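Local coordinates for nitrite transporter NirC (Salmonella enterica subsp. enterica serovar Typhimurium, PDB 4FC4), which carries nitrite across the bacterial inner membrane in both directions, as a channel of the formate/nitrite transporter family, at residues V138-T146 with L204-S214; F154-C165 with L231-M241. All coordinates share one frame; numbering follows the deposited sequence.

Interaction 1 of 2, residues V138-T146 with L204-S214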
loop_
_atom_site.group_PDB
_atom_site.type_symbol
_atom_site.label_atom_id
_atom_site.label_comp_id
_atom_site.label_asym_id
_atom_site.label_seq_id
_atom_site.Cartn_x
_atom_site.Cartn_y
_atom_site.Cartn_z
ATOM N N VAL B 138 1.096 26.795 -10.921
ATOM C CA VAL B 138 0.330 26.660 -12.164
ATOM C C VAL B 138 0.876 27.656 -13.178
ATOM O O VAL B 138 1.137 27.285 -14.324
ATOM C CB VAL B 138 -1.226 26.810 -11.944
ATOM C CG1 VAL B 138 -1.997 27.268 -13.184
ATOM C CG2 VAL B 138 -1.858 25.512 -11.426
ATOM N N HIS B 139 1.100 28.899 -12.769
ATOM C CA HIS B 139 1.662 29.916 -13.719
ATOM C C HIS B 139 3.116 29.755 -14.055
ATOM O O HIS B 139 3.475 29.869 -15.238
ATOM C CB HIS B 139 1.345 31.333 -13.293
ATOM C CG HIS B 139 -0.109 31.543 -13.078
ATOM N ND1 HIS B 139 -0.609 32.077 -11.950
ATOM C CD2 HIS B 139 -1.201 31.160 -13.854
ATOM C CE1 HIS B 139 -1.954 32.083 -12.022
ATOM N NE2 HIS B 139 -2.315 31.528 -13.191
ATOM N N SER B 140 3.965 29.446 -13.069
ATOM C CA SER B 140 5.372 29.348 -13.381
ATOM C C SER B 140 5.664 28.051 -14.164
ATOM O O SER B 140 6.473 28.034 -15.098
ATOM C CB SER B 140 6.226 29.526 -12.148
ATOM O OG SER B 140 5.882 28.571 -11.184
ATOM N N VAL B 141 4.966 26.968 -13.851
ATOM C CA VAL B 141 5.207 25.714 -14.601
ATOM C C VAL B 141 4.652 25.778 -16.043
ATOM O O VAL B 141 5.329 25.353 -16.970
ATOM C CB VAL B 141 4.743 24.458 -13.805
ATOM C CG1 VAL B 141 4.952 23.156 -14.584
ATOM C CG2 VAL B 141 5.511 24.402 -12.524
ATOM N N ALA B 142 3.464 26.366 -16.234
ATOM C CA ALA B 142 2.845 26.486 -17.582
ATOM C C ALA B 142 3.733 27.302 -18.482
ATOM O O ALA B 142 4.019 26.897 -19.615
ATOM C CB ALA B 142 1.466 27.116 -17.507
ATOM N N LEU B 143 4.207 28.434 -17.951
ATOM C CA LEU B 143 5.067 29.347 -18.730
ATOM C C LEU B 143 6.375 28.625 -19.112
ATOM O O LEU B 143 6.745 28.623 -20.270
ATOM C CB LEU B 143 5.307 30.679 -17.989
ATOM C CG LEU B 143 6.394 31.625 -18.537
ATOM C CD1 LEU B 143 5.991 32.261 -19.862
ATOM C CD2 LEU B 143 6.797 32.714 -17.518
ATOM N N ALA B 144 7.009 27.940 -18.154
ATOM C CA ALA B 144 8.246 27.201 -18.456
ATOM C C ALA B 144 7.982 26.146 -19.552
ATOM O O ALA B 144 8.819 25.934 -20.449
ATOM C CB ALA B 144 8.925 26.615 -17.192
ATOM N N LYS B 145 6.797 25.538 -19.527
ATOM C CA LYS B 145 6.481 24.510 -20.529
ATOM C C LYS B 145 6.324 25.149 -21.899
ATOM O O LYS B 145 6.647 24.505 -22.898
ATOM C CB LYS B 145 5.245 23.713 -20.183
ATOM C CG LYS B 145 5.435 22.651 -19.101
ATOM C CD LYS B 145 4.073 22.262 -18.544
ATOM C CE LYS B 145 4.127 21.108 -17.564
ATOM N NZ LYS B 145 4.624 19.902 -18.233
ATOM N N THR B 146 5.875 26.411 -21.936
ATOM C CA THR B 146 5.551 27.026 -23.220
ATOM C C THR B 146 6.733 27.622 -23.952
ATOM O O THR B 146 6.692 27.772 -25.174
ATOM C CB THR B 146 4.492 28.152 -23.097
ATOM O OG1 THR B 146 5.034 29.254 -22.333
ATOM C CG2 THR B 146 3.201 27.626 -22.477
ATOM N N LEU B 204 -3.439 22.006 -17.665
ATOM C CA LEU B 204 -2.563 22.958 -17.001
ATOM C C LEU B 204 -2.651 24.278 -17.747
ATOM O O LEU B 204 -2.781 25.354 -17.122
ATOM C CB LEU B 204 -1.132 22.464 -16.983
ATOM C CG LEU B 204 -0.244 23.466 -16.272
ATOM C CD1 LEU B 204 -0.583 23.588 -14.780
ATOM C CD2 LEU B 204 1.172 23.011 -16.543
ATOM N N PHE B 205 -2.587 24.196 -19.081
ATOM C CA PHE B 205 -2.594 25.396 -19.872
ATOM C C PHE B 205 -3.865 26.183 -19.704
ATOM O O PHE B 205 -3.825 27.417 -19.730
ATOM C CB PHE B 205 -2.271 25.129 -21.335
ATOM C CG PHE B 205 -0.836 24.689 -21.569
ATOM C CD1 PHE B 205 0.201 25.254 -20.874
ATOM C CD2 PHE B 205 -0.531 23.686 -22.481
ATOM C CE1 PHE B 205 1.513 24.837 -21.081
ATOM C CE2 PHE B 205 0.780 23.272 -22.701
ATOM C CZ PHE B 205 1.804 23.847 -21.995
ATOM N N ALA B 206 -4.985 25.485 -19.457
ATOM C CA ALA B 206 -6.287 26.153 -19.419
ATOM C C ALA B 206 -6.413 26.844 -18.040
ATOM O O ALA B 206 -6.832 28.029 -17.928
ATOM C CB ALA B 206 -7.420 25.169 -19.735
ATOM N N LEU B 207 -5.988 26.129 -17.011
ATOM C CA LEU B 207 -5.921 26.655 -15.655
ATOM C C LEU B 207 -5.073 27.932 -15.550
ATOM O O LEU B 207 -5.497 28.922 -14.962
ATOM C CB LEU B 207 -5.305 25.591 -14.747
ATOM C CG LEU B 207 -6.167 24.390 -14.380
ATOM C CD1 LEU B 207 -5.312 23.454 -13.552
ATOM C CD2 LEU B 207 -7.456 24.812 -13.648
ATOM N N SER B 208 -3.864 27.921 -16.101
ATOM C CA SER B 208 -3.102 29.140 -16.100
ATOM C C SER B 208 -3.801 30.221 -16.944
ATOM O O SER B 208 -3.842 31.415 -16.554
ATOM C CB SER B 208 -1.658 28.916 -16.545
ATOM O OG SER B 208 -0.982 30.156 -16.448
ATOM N N TRP B 209 -4.383 29.817 -18.073
ATOM C CA TRP B 209 -5.057 30.786 -18.962
ATOM C C TRP B 209 -6.187 31.499 -18.270
ATOM O O TRP B 209 -6.341 32.725 -18.424
ATOM C CB TRP B 209 -5.551 30.127 -20.255
ATOM C CG TRP B 209 -6.041 31.136 -21.266
ATOM C CD1 TRP B 209 -7.350 31.337 -21.698
ATOM C CD2 TRP B 209 -5.240 32.145 -21.994
ATOM N NE1 TRP B 209 -7.421 32.363 -22.619
ATOM C CE2 TRP B 209 -6.200 32.894 -22.848
ATOM C CE3 TRP B 209 -3.882 32.490 -22.034
ATOM C CZ2 TRP B 209 -5.792 33.931 -23.692
ATOM C CZ3 TRP B 209 -3.484 33.536 -22.895
ATOM C CH2 TRP B 209 -4.424 34.237 -23.702
ATOM N N PHE B 210 -6.986 30.746 -17.492
ATOM C CA PHE B 210 -8.139 31.341 -16.812
ATOM C C PHE B 210 -7.716 32.060 -15.528
ATOM O O PHE B 210 -8.537 32.603 -14.831
ATOM C CB PHE B 210 -9.229 30.300 -16.479
ATOM C CG PHE B 210 -9.779 29.549 -17.678
ATOM C CD1 PHE B 210 -10.067 30.214 -18.889
ATOM C CD2 PHE B 210 -10.040 28.165 -17.580
ATOM C CE1 PHE B 210 -10.545 29.505 -19.985
ATOM C CE2 PHE B 210 -10.542 27.456 -18.658
ATOM C CZ PHE B 210 -10.802 28.122 -19.868
ATOM N N GLY B 211 -6.444 32.060 -15.191
ATOM C CA GLY B 211 -6.035 32.662 -13.939
ATOM C C GLY B 211 -5.219 33.890 -14.223
ATOM O O GLY B 211 -5.214 34.381 -15.356
ATOM N N HIS B 212 -4.516 34.340 -13.196
ATOM C CA HIS B 212 -3.750 35.543 -13.222
ATOM C C HIS B 212 -2.376 35.175 -13.758
ATOM O O HIS B 212 -1.389 35.149 -13.016
ATOM C CB HIS B 212 -3.730 36.065 -11.783
ATOM C CG HIS B 212 -3.104 37.447 -11.596
ATOM N ND1 HIS B 212 -3.321 38.478 -12.437
ATOM C CD2 HIS B 212 -2.262 37.945 -10.573
ATOM C CE1 HIS B 212 -2.645 39.560 -11.994
ATOM N NE2 HIS B 212 -1.999 39.222 -10.856
ATOM N N HIS B 213 -2.281 34.861 -15.051
ATOM C CA HIS B 213 -0.981 34.531 -15.670
ATOM C C HIS B 213 -0.237 35.787 -16.100
ATOM O O HIS B 213 -0.842 36.850 -16.244
ATOM C CB HIS B 213 -1.191 33.625 -16.874
ATOM C CG HIS B 213 -2.103 34.219 -17.915
ATOM N ND1 HIS B 213 -1.653 35.048 -18.883
ATOM C CD2 HIS B 213 -3.490 34.123 -18.093
ATOM C CE1 HIS B 213 -2.689 35.465 -19.654
ATOM N NE2 HIS B 213 -3.814 34.911 -19.173
ATOM N N SER B 214 1.072 35.692 -16.318
ATOM C CA SER B 214 1.817 36.849 -16.771
ATOM C C SER B 214 1.577 37.129 -18.279
ATOM O O SER B 214 0.937 36.345 -18.986
ATOM C CB SER B 214 3.309 36.668 -16.485
ATOM O OG SER B 214 3.903 35.877 -17.495
#
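H139, L204 and F205 bury the most surface where the short helix 137-147 packs on the C-terminal end of helix 198-209 and on the turn that follows it. The two axes approach to 9.0 Å at 122°, a steep helix-helix crossing within the aquaporin-like formate/nitrite transporter fold. L204 makes the knob of a knobs-into-holes fit, seated among V138, V141, A142 and K145. Its chi1 of -179° turns CG away from the backbone N, and beyond CG the two methyls part: CD1 lies 4.1 Å from CG2 of V138, while CD2 meets the aliphatic chain of K145, 3.6 Å from its CD. A lysine suits this partly exposed place, because its methylenes cover a leucine while NZ goes on to a salt bridge with E196. F205 enters by its ring end. CE1 touches CG2 of T146 at 3.5 Å, while the carbonyl oxygen of A142 lies at the ring edge, near its plane; helix 219-248 also packs on this phenylalanine through I222, N225 and L226. Where A142 faces S208 both side chains are small, and CB of A142 rests 3.7 Å from CB of S208. Beyond the helix end the chain folds back across H139. H212, the centre of an inverse gamma turn, places its carbonyl oxygen over one face of the imidazole without a hydrogen bond; ND1 is bonded instead, weakly, to the carbonyl of V133. A flat ring suits this place, since the turning backbone can lie on it: CA of H213 sits 4.0 Å from the H139 ring centroid, 19° off the ring normal.

Interaction 2 of 2, residues F154-C165 with L231-M241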
loop_
_atom_site.group_PDB
_atom_site.type_symbol
_atom_site.label_atom_id
_atom_site.label_comp_id
_atom_site.label_asym_id
_atom_site.label_seq_id
_atom_site.Cartn_x
_atom_site.Cartn_y
_atom_site.Cartn_z
ATOM N N PHE B 154 9.755 17.640 -27.543
ATOM C CA PHE B 154 9.498 16.400 -28.274
ATOM C C PHE B 154 9.954 15.157 -27.486
ATOM O O PHE B 154 9.187 14.230 -27.241
ATOM C CB PHE B 154 10.228 16.468 -29.591
ATOM C CG PHE B 154 10.034 15.276 -30.456
ATOM C CD1 PHE B 154 8.952 15.230 -31.358
ATOM C CD2 PHE B 154 10.965 14.225 -30.422
ATOM C CE1 PHE B 154 8.757 14.122 -32.171
ATOM C CE2 PHE B 154 10.786 13.125 -31.246
ATOM C CZ PHE B 154 9.681 13.071 -32.127
ATOM N N PHE B 155 11.219 15.165 -27.074
ATOM C CA PHE B 155 11.817 14.013 -26.470
ATOM C C PHE B 155 11.259 13.745 -25.057
ATOM O O PHE B 155 11.121 12.577 -24.624
ATOM C CB PHE B 155 13.313 14.175 -26.571
ATOM C CG PHE B 155 13.811 13.853 -27.916
ATOM C CD1 PHE B 155 13.665 12.555 -28.424
ATOM C CD2 PHE B 155 14.348 14.840 -28.739
ATOM C CE1 PHE B 155 14.106 12.249 -29.720
ATOM C CE2 PHE B 155 14.817 14.532 -30.012
ATOM C CZ PHE B 155 14.697 13.237 -30.513
ATOM N N LYS B 156 10.867 14.814 -24.375
ATOM C CA LYS B 156 10.172 14.644 -23.143
ATOM C C LYS B 156 8.792 14.062 -23.325
ATOM O O LYS B 156 8.314 13.241 -22.483
ATOM C CB LYS B 156 10.114 15.940 -22.380
ATOM C CG LYS B 156 11.203 15.993 -21.364
ATOM C CD LYS B 156 11.684 17.399 -21.297
ATOM C CE LYS B 156 11.081 18.083 -20.106
ATOM N NZ LYS B 156 12.167 18.904 -19.523
ATOM N N GLY B 157 8.138 14.485 -24.397
ATOM C CA GLY B 157 6.855 13.912 -24.757
ATOM C C GLY B 157 7.005 12.453 -25.197
ATOM O O GLY B 157 6.162 11.594 -24.892
ATOM N N ALA B 158 8.100 12.148 -25.885
ATOM C CA ALA B 158 8.347 10.755 -26.253
ATOM C C ALA B 158 8.571 9.947 -24.968
ATOM O O ALA B 158 7.936 8.908 -24.786
ATOM C CB ALA B 158 9.505 10.622 -27.245
ATOM N N LEU B 159 9.384 10.454 -24.040
ATOM C CA LEU B 159 9.652 9.691 -22.820
ATOM C C LEU B 159 8.372 9.504 -21.920
ATOM O O LEU B 159 8.138 8.447 -21.328
ATOM C CB LEU B 159 10.775 10.348 -22.055
ATOM C CG LEU B 159 12.193 10.085 -22.556
ATOM C CD1 LEU B 159 13.098 11.180 -22.018
ATOM C CD2 LEU B 159 12.753 8.712 -22.188
ATOM N N CYS B 160 7.550 10.540 -21.843
ATOM C CA CYS B 160 6.310 10.451 -21.141
ATOM C C CYS B 160 5.412 9.279 -21.637
ATOM O O CYS B 160 5.013 8.429 -20.841
ATOM C CB CYS B 160 5.551 11.784 -21.250
ATOM S SG CYS B 160 3.867 11.583 -20.638
ATOM N N ASN B 161 5.127 9.240 -22.937
ATOM C CA ASN B 161 4.126 8.340 -23.466
ATOM C C ASN B 161 4.582 6.906 -23.538
ATOM O O ASN B 161 3.775 5.970 -23.556
ATOM C CB ASN B 161 3.586 8.793 -24.837
ATOM C CG ASN B 161 2.151 8.331 -25.047
ATOM O OD1 ASN B 161 1.459 8.220 -24.076
ATOM N ND2 ASN B 161 1.711 8.032 -26.313
ATOM N N TRP B 162 5.882 6.734 -23.595
ATOM C CA TRP B 162 6.473 5.437 -23.321
ATOM C C TRP B 162 5.901 4.961 -22.023
ATOM O O TRP B 162 5.333 3.864 -21.964
ATOM C CB TRP B 162 8.000 5.549 -23.218
ATOM C CG TRP B 162 8.673 4.273 -23.687
ATOM C CD1 TRP B 162 8.065 3.043 -23.926
ATOM C CD2 TRP B 162 10.087 4.052 -23.957
ATOM N NE1 TRP B 162 8.968 2.113 -24.328
ATOM C CE2 TRP B 162 10.211 2.647 -24.362
ATOM C CE3 TRP B 162 11.221 4.857 -23.952
ATOM C CZ2 TRP B 162 11.454 2.083 -24.759
ATOM C CZ3 TRP B 162 12.469 4.284 -24.323
ATOM C CH2 TRP B 162 12.575 2.930 -24.705
ATOM N N LEU B 163 6.011 5.798 -20.980
ATOM C CA LEU B 163 5.679 5.381 -19.643
ATOM C C LEU B 163 4.151 5.212 -19.510
ATOM O O LEU B 163 3.680 4.242 -18.942
ATOM C CB LEU B 163 6.255 6.348 -18.568
ATOM C CG LEU B 163 7.687 5.974 -18.198
ATOM C CD1 LEU B 163 8.447 7.091 -17.462
ATOM C CD2 LEU B 163 7.692 4.659 -17.394
ATOM N N VAL B 164 3.382 6.157 -20.041
ATOM C CA VAL B 164 1.925 6.074 -19.948
ATOM C C VAL B 164 1.361 4.864 -20.765
ATOM O O VAL B 164 0.521 4.100 -20.234
ATOM C CB VAL B 164 1.263 7.416 -20.340
ATOM C CG1 VAL B 164 -0.266 7.309 -20.227
ATOM C CG2 VAL B 164 1.854 8.518 -19.489
ATOM N N CYS B 165 1.812 4.699 -22.022
ATOM C CA CYS B 165 1.547 3.449 -22.746
ATOM C C CYS B 165 2.059 2.193 -22.044
ATOM O O CYS B 165 1.433 1.141 -22.143
ATOM C CB CYS B 165 2.075 3.501 -24.156
ATOM S SG CYS B 165 1.026 4.580 -25.147
ATOM N N LEU B 231 3.403 15.419 -30.902
ATOM C CA LEU B 231 4.233 14.656 -31.841
ATOM C C LEU B 231 5.131 13.682 -31.053
ATOM O O LEU B 231 5.298 12.530 -31.454
ATOM C CB LEU B 231 5.050 15.546 -32.791
ATOM C CG LEU B 231 4.315 16.539 -33.733
ATOM C CD1 LEU B 231 5.294 17.507 -34.373
ATOM C CD2 LEU B 231 3.438 15.905 -34.812
ATOM N N GLY B 232 5.649 14.112 -29.901
ATOM C CA GLY B 232 6.560 13.249 -29.131
ATOM C C GLY B 232 5.822 12.093 -28.484
ATOM O O GLY B 232 6.297 10.951 -28.521
ATOM N N ASN B 233 4.676 12.384 -27.867
ATOM C CA ASN B 233 3.776 11.339 -27.349
ATOM C C ASN B 233 3.500 10.265 -28.430
ATOM O O ASN B 233 3.471 9.049 -28.120
ATOM C CB ASN B 233 2.423 11.917 -26.872
ATOM C CG ASN B 233 2.513 12.717 -25.583
ATOM O OD1 ASN B 233 1.583 13.487 -25.267
ATOM N ND2 ASN B 233 3.593 12.524 -24.799
ATOM N N THR B 234 3.272 10.738 -29.669
ATOM C CA THR B 234 2.901 9.912 -30.804
ATOM C C THR B 234 4.041 8.996 -31.256
ATOM O O THR B 234 3.823 7.808 -31.414
ATOM C CB THR B 234 2.441 10.790 -31.994
ATOM O OG1 THR B 234 1.403 11.662 -31.526
ATOM C CG2 THR B 234 1.917 9.944 -33.139
ATOM N N LEU B 235 5.245 9.543 -31.437
ATOM C CA LEU B 235 6.466 8.717 -31.557
ATOM C C LEU B 235 6.542 7.462 -30.642
ATOM O O LEU B 235 6.693 6.340 -31.125
ATOM C CB LEU B 235 7.753 9.548 -31.354
ATOM C CG LEU B 235 9.019 8.693 -31.480
ATOM C CD1 LEU B 235 9.072 8.007 -32.841
ATOM C CD2 LEU B 235 10.288 9.512 -31.314
ATOM N N SER B 236 6.508 7.660 -29.339
ATOM C CA SER B 236 6.679 6.541 -28.382
ATOM C C SER B 236 5.469 5.559 -28.373
ATOM O O SER B 236 5.656 4.347 -28.261
ATOM C CB SER B 236 7.019 7.061 -26.995
ATOM O OG SER B 236 6.087 8.047 -26.550
ATOM N N GLY B 237 4.250 6.072 -28.561
ATOM C CA GLY B 237 3.059 5.245 -28.619
ATOM C C GLY B 237 3.081 4.370 -29.847
ATOM O O GLY B 237 2.922 3.163 -29.747
ATOM N N VAL B 238 3.298 4.986 -31.010
ATOM C CA VAL B 238 3.301 4.303 -32.307
ATOM C C VAL B 238 4.508 3.356 -32.437
ATOM O O VAL B 238 4.342 2.194 -32.807
ATOM C CB VAL B 238 3.262 5.334 -33.482
ATOM C CG1 VAL B 238 3.423 4.674 -34.859
ATOM C CG2 VAL B 238 1.972 6.146 -33.413
ATOM N N VAL B 239 5.707 3.845 -32.101
ATOM C CA VAL B 239 6.956 3.149 -32.466
ATOM C C VAL B 239 7.516 2.321 -31.317
ATOM O O VAL B 239 7.684 1.102 -31.453
ATOM C CB VAL B 239 8.044 4.095 -33.041
ATOM C CG1 VAL B 239 9.324 3.325 -33.326
ATOM C CG2 VAL B 239 7.588 4.774 -34.325
ATOM N N PHE B 240 7.800 2.967 -30.185
ATOM C CA PHE B 240 8.444 2.237 -29.081
ATOM C C PHE B 240 7.507 1.183 -28.536
ATOM O O PHE B 240 7.978 0.128 -28.133
ATOM C CB PHE B 240 8.898 3.112 -27.908
ATOM C CG PHE B 240 9.760 4.266 -28.278
ATOM C CD1 PHE B 240 10.431 4.337 -29.512
ATOM C CD2 PHE B 240 9.947 5.303 -27.350
ATOM C CE1 PHE B 240 11.239 5.434 -29.823
ATOM C CE2 PHE B 240 10.756 6.395 -27.658
ATOM C CZ PHE B 240 11.407 6.469 -28.886
ATOM N N MET B 241 6.204 1.466 -28.495
ATOM C CA MET B 241 5.273 0.506 -27.928
ATOM C C MET B 241 4.572 -0.290 -29.015
ATOM O O MET B 241 4.735 -1.511 -29.084
ATOM C CB MET B 241 4.300 1.133 -26.906
ATOM C CG MET B 241 4.966 1.590 -25.610
ATOM S SD MET B 241 5.545 0.255 -24.562
ATOM C CE MET B 241 3.965 -0.449 -24.049
HETATM O O HOH W 1 8.983 -0.503 -25.401
#
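G232 CA lies over one face of the F154 ring in a CH-pi contact, 4.1 Å from its centroid, where two transmembrane helices cross at -42°, their axes only 6.5 Å apart. G232 and S236 form a small-xxx-small (GxxxG-like) face, a textbook means of close membrane-helix packing, and G232 O lies 3.1 Å from A158 CA in a CA-H...O contact. An asparagine amide can donate twice and accept, serving several buried groups: N233 ND2 donates to G157 O at 2.7 Å, across its plane from N161 N, and to E196 O, while OD1 accepts from S198 N. In return N161 ND2 reaches N233 O (2.7 Å) from above the carbonyl plane and also bonds T81 O. S236 is small enough for the hole among G157, A158, N161 and W162; its OG, set between backbone N and carbonyl carbon (chi1 52°), donates a hydrogen bond to A158 O on a lone pair. F240 turns its edge to the face of W162, and M241 SD lies at the indole edge. A water accepts from W162 NE1 and donates to F240 O. Helix 80-93 flanks the asparagines, helix 177-192 packs on C160, and F118 of a neighbouring subunit meets F240 edge-to-face.

After six helices, from 3-22 to 98-125, the chain enters helix 137-147 and, after a short break, helix 150-172, supplying the first segments of both contacts. Helix 177-192 and the residues after it lead to helix 198-209, where interaction 1 closes a loop of 57 intervening residues; helix 219-248 follows, and interaction 2 closes a second loop of 65. Their segments alternate along the sequence, so the two closures cross. Two consecutive helices are thus each paired with one of a later consecutive pair. The contact centres lie about 23 Å apart and the two contacts do not touch, although E196 bonds to both K145 of interaction 1 and N233 of interaction 2.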